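Local coordinates for chitin elicitor-binding protein (Oryza sativa subsp. japonica, PDB 5JCE), which perceives chitin oligosaccharides from fungal cell walls and helps pass on the signal that triggers plant defence, at residues E155-I160 against T181-G186. Residues are numbered along the deposited sequence; the frame is centred on the assembly and turned at random.
Sequences ENTSAI and TKLQMG. With NAG (2-acetamido-2-deoxy-beta-D-glucopyranose), chain D.
Asn156 and Leu183 have the nearest CA atoms of the two segments, 5.7 Å apart, where the first turn of helix 157-164 meets an extended loop; Glu155 O comes within 4.0 Å of Leu183 N, but no hydrogen bond links the two segments. The contact illustrates how one leucine can fasten a loop to the beginning of a helix. Leu183, buried, turns its side chain toward the helix, and with CG anti to its own carbonyl carbon (chi1 -74°) its CD1 branch reaches the peptide joining Asn156 to Thr157, 3.4 Å from Thr157 N. Both its methyls also meet CG2 of Thr157, the side chains crossing at about a right angle with CD1 3.7 Å from CG2. Ile160, one turn further on, comes tip to tip, its CD1 3.8 Å from CD1 of Leu183. OG1 of Thr157 instead hydrogen-bonds Glu168. Asn156 caps the helix, its OD1 accepting from Ala159 N at 3.2 Å, the donor lying 42° out of the carbonyl plane. Asn156 is also an experimentally established N-glycosylation site, and the N-acetylglucosamine beside its side chain is probably the first sugar of that glycan rather than bound chitin; Ser158 OG gives its O6 a weak hydrogen bond. Both segments carry experimentally identified chitin-binding residues of the second LysM domain, Ser158 and Leu183 to Met185, but of these only Leu183 touches across. Behind the contact, Leu171 and Leu172 of helix 168-175 pack on Ile160 and Thr157 respectively, and Gly186 bonds through its backbone to Val151 as the loop leads into strand 188-194.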
loop_
_atom_site.group_PDB
_atom_site.type_symbol
_atom_site.label_atom_id
_atom_site.label_comp_id
_atom_site.label_asym_id
_atom_site.label_seq_id
_atom_site.Cartn_x
_atom_site.Cartn_y
_atom_site.Cartn_z
ATOM N N GLU A 155 -16.106 -14.986 9.907
ATOM C CA GLU A 155 -16.162 -13.563 9.626
ATOM C C GLU A 155 -17.405 -13.192 8.817
ATOM O O GLU A 155 -18.086 -14.051 8.257
ATOM C CB GLU A 155 -14.883 -13.136 8.900
ATOM C CG GLU A 155 -13.621 -13.585 9.632
ATOM C CD GLU A 155 -12.365 -12.936 9.099
ATOM O OE1 GLU A 155 -12.403 -12.439 7.954
ATOM O OE2 GLU A 155 -11.341 -12.917 9.823
ATOM N N ASN A 156 -17.699 -11.901 8.768
ATOM C CA ASN A 156 -18.803 -11.393 7.976
ATOM C C ASN A 156 -18.519 -9.963 7.553
ATOM O O ASN A 156 -17.643 -9.300 8.111
ATOM C CB ASN A 156 -20.086 -11.454 8.774
ATOM C CG ASN A 156 -19.859 -11.069 10.200
ATOM O OD1 ASN A 156 -20.017 -9.907 10.584
ATOM N ND2 ASN A 156 -19.417 -12.038 10.995
ATOM N N THR A 157 -19.273 -9.476 6.583
ATOM C CA THR A 157 -18.987 -8.169 6.019
ATOM C C THR A 157 -19.180 -7.055 7.038
ATOM O O THR A 157 -18.568 -5.996 6.933
ATOM C CB THR A 157 -19.855 -7.903 4.780
ATOM O OG1 THR A 157 -21.203 -8.295 5.050
ATOM C CG2 THR A 157 -19.341 -8.732 3.612
ATOM N N SER A 158 -20.034 -7.293 8.025
ATOM C CA SER A 158 -20.253 -6.314 9.082
ATOM C C SER A 158 -18.977 -6.051 9.901
ATOM O O SER A 158 -18.571 -4.904 10.116
ATOM C CB SER A 158 -21.373 -6.796 10.001
ATOM O OG SER A 158 -21.649 -5.840 11.003
ATOM N N ALA A 159 -18.362 -7.136 10.353
ATOM C CA ALA A 159 -17.253 -7.067 11.276
ATOM C C ALA A 159 -16.011 -6.514 10.577
ATOM O O ALA A 159 -15.293 -5.680 11.135
ATOM C CB ALA A 159 -16.984 -8.448 11.863
ATOM N N ILE A 160 -15.776 -6.985 9.352
ATOM C CA ILE A 160 -14.650 -6.544 8.548
ATOM C C ILE A 160 -14.714 -5.051 8.287
ATOM O O ILE A 160 -13.701 -4.350 8.407
ATOM C CB ILE A 160 -14.605 -7.267 7.178
ATOM C CG1 ILE A 160 -14.366 -8.767 7.351
ATOM C CG2 ILE A 160 -13.537 -6.655 6.289
ATOM C CD1 ILE A 160 -14.566 -9.539 6.085
ATOM N N THR A 181 -24.320 -12.987 4.238
ATOM C CA THR A 181 -24.629 -14.079 5.135
ATOM C C THR A 181 -23.337 -14.579 5.779
ATOM O O THR A 181 -22.831 -14.029 6.750
ATOM C CB THR A 181 -25.408 -15.227 4.424
ATOM O OG1 THR A 181 -24.524 -16.296 4.086
ATOM C CG2 THR A 181 -26.085 -14.754 3.161
ATOM N N LYS A 182 -22.820 -15.636 5.186
ATOM C CA LYS A 182 -21.612 -16.231 5.636
ATOM C C LYS A 182 -20.660 -16.064 4.500
ATOM O O LYS A 182 -20.904 -16.538 3.407
ATOM C CB LYS A 182 -21.836 -17.715 5.896
ATOM C CG LYS A 182 -20.569 -18.546 5.947
ATOM C CD LYS A 182 -20.657 -19.752 5.023
ATOM C CE LYS A 182 -19.281 -20.198 4.542
ATOM N NZ LYS A 182 -19.338 -21.075 3.339
ATOM N N LEU A 183 -19.570 -15.380 4.754
ATOM C CA LEU A 183 -18.584 -15.196 3.738
ATOM C C LEU A 183 -17.831 -16.475 3.698
ATOM O O LEU A 183 -17.486 -17.009 4.727
ATOM C CB LEU A 183 -17.632 -14.076 4.135
ATOM C CG LEU A 183 -18.242 -12.697 4.007
ATOM C CD1 LEU A 183 -17.410 -11.650 4.705
ATOM C CD2 LEU A 183 -18.402 -12.386 2.541
ATOM N N GLN A 184 -17.572 -16.978 2.512
ATOM C CA GLN A 184 -16.782 -18.195 2.383
ATOM C C GLN A 184 -15.338 -17.908 2.786
ATOM O O GLN A 184 -14.782 -16.866 2.439
ATOM C CB GLN A 184 -16.842 -18.751 0.964
ATOM C CG GLN A 184 -16.086 -20.065 0.791
ATOM C CD GLN A 184 -16.184 -20.613 -0.620
ATOM O OE1 GLN A 184 -17.282 -20.839 -1.131
ATOM N NE2 GLN A 184 -15.035 -20.839 -1.255
ATOM N N MET A 185 -14.741 -18.827 3.533
ATOM C CA MET A 185 -13.375 -18.664 4.017
ATOM C C MET A 185 -12.358 -18.890 2.898
ATOM O O MET A 185 -12.529 -19.781 2.066
ATOM C CB MET A 185 -13.114 -19.623 5.175
ATOM C CG MET A 185 -11.709 -20.181 5.204
ATOM S SD MET A 185 -11.266 -20.947 6.774
ATOM C CE MET A 185 -9.496 -21.123 6.539
ATOM N N GLY A 186 -11.308 -18.073 2.881
ATOM C CA GLY A 186 -10.291 -18.157 1.849
ATOM C C GLY A 186 -10.580 -17.190 0.714
ATOM O O GLY A 186 -9.741 -16.973 -0.170
HETATM C C1 NAG D . -20.336 -11.084 13.546
HETATM C C2 NAG D . -19.854 -10.922 14.984
HETATM C C3 NAG D . -21.040 -10.939 15.953
HETATM C C4 NAG D . -22.145 -9.989 15.501
HETATM C C5 NAG D . -22.493 -10.234 14.037
HETATM C C6 NAG D . -23.533 -9.273 13.497
HETATM C C7 NAG D . -17.595 -11.807 15.392
HETATM C C8 NAG D . -16.784 -13.019 15.761
HETATM N N2 NAG D . -18.918 -11.982 15.322
HETATM O O3 NAG D . -20.584 -10.584 17.255
HETATM O O4 NAG D . -23.312 -10.190 16.290
HETATM O O5 NAG D . -21.309 -10.085 13.242
HETATM O O6 NAG D . -22.963 -8.102 12.925
HETATM O O7 NAG D . -17.080 -10.724 15.175
#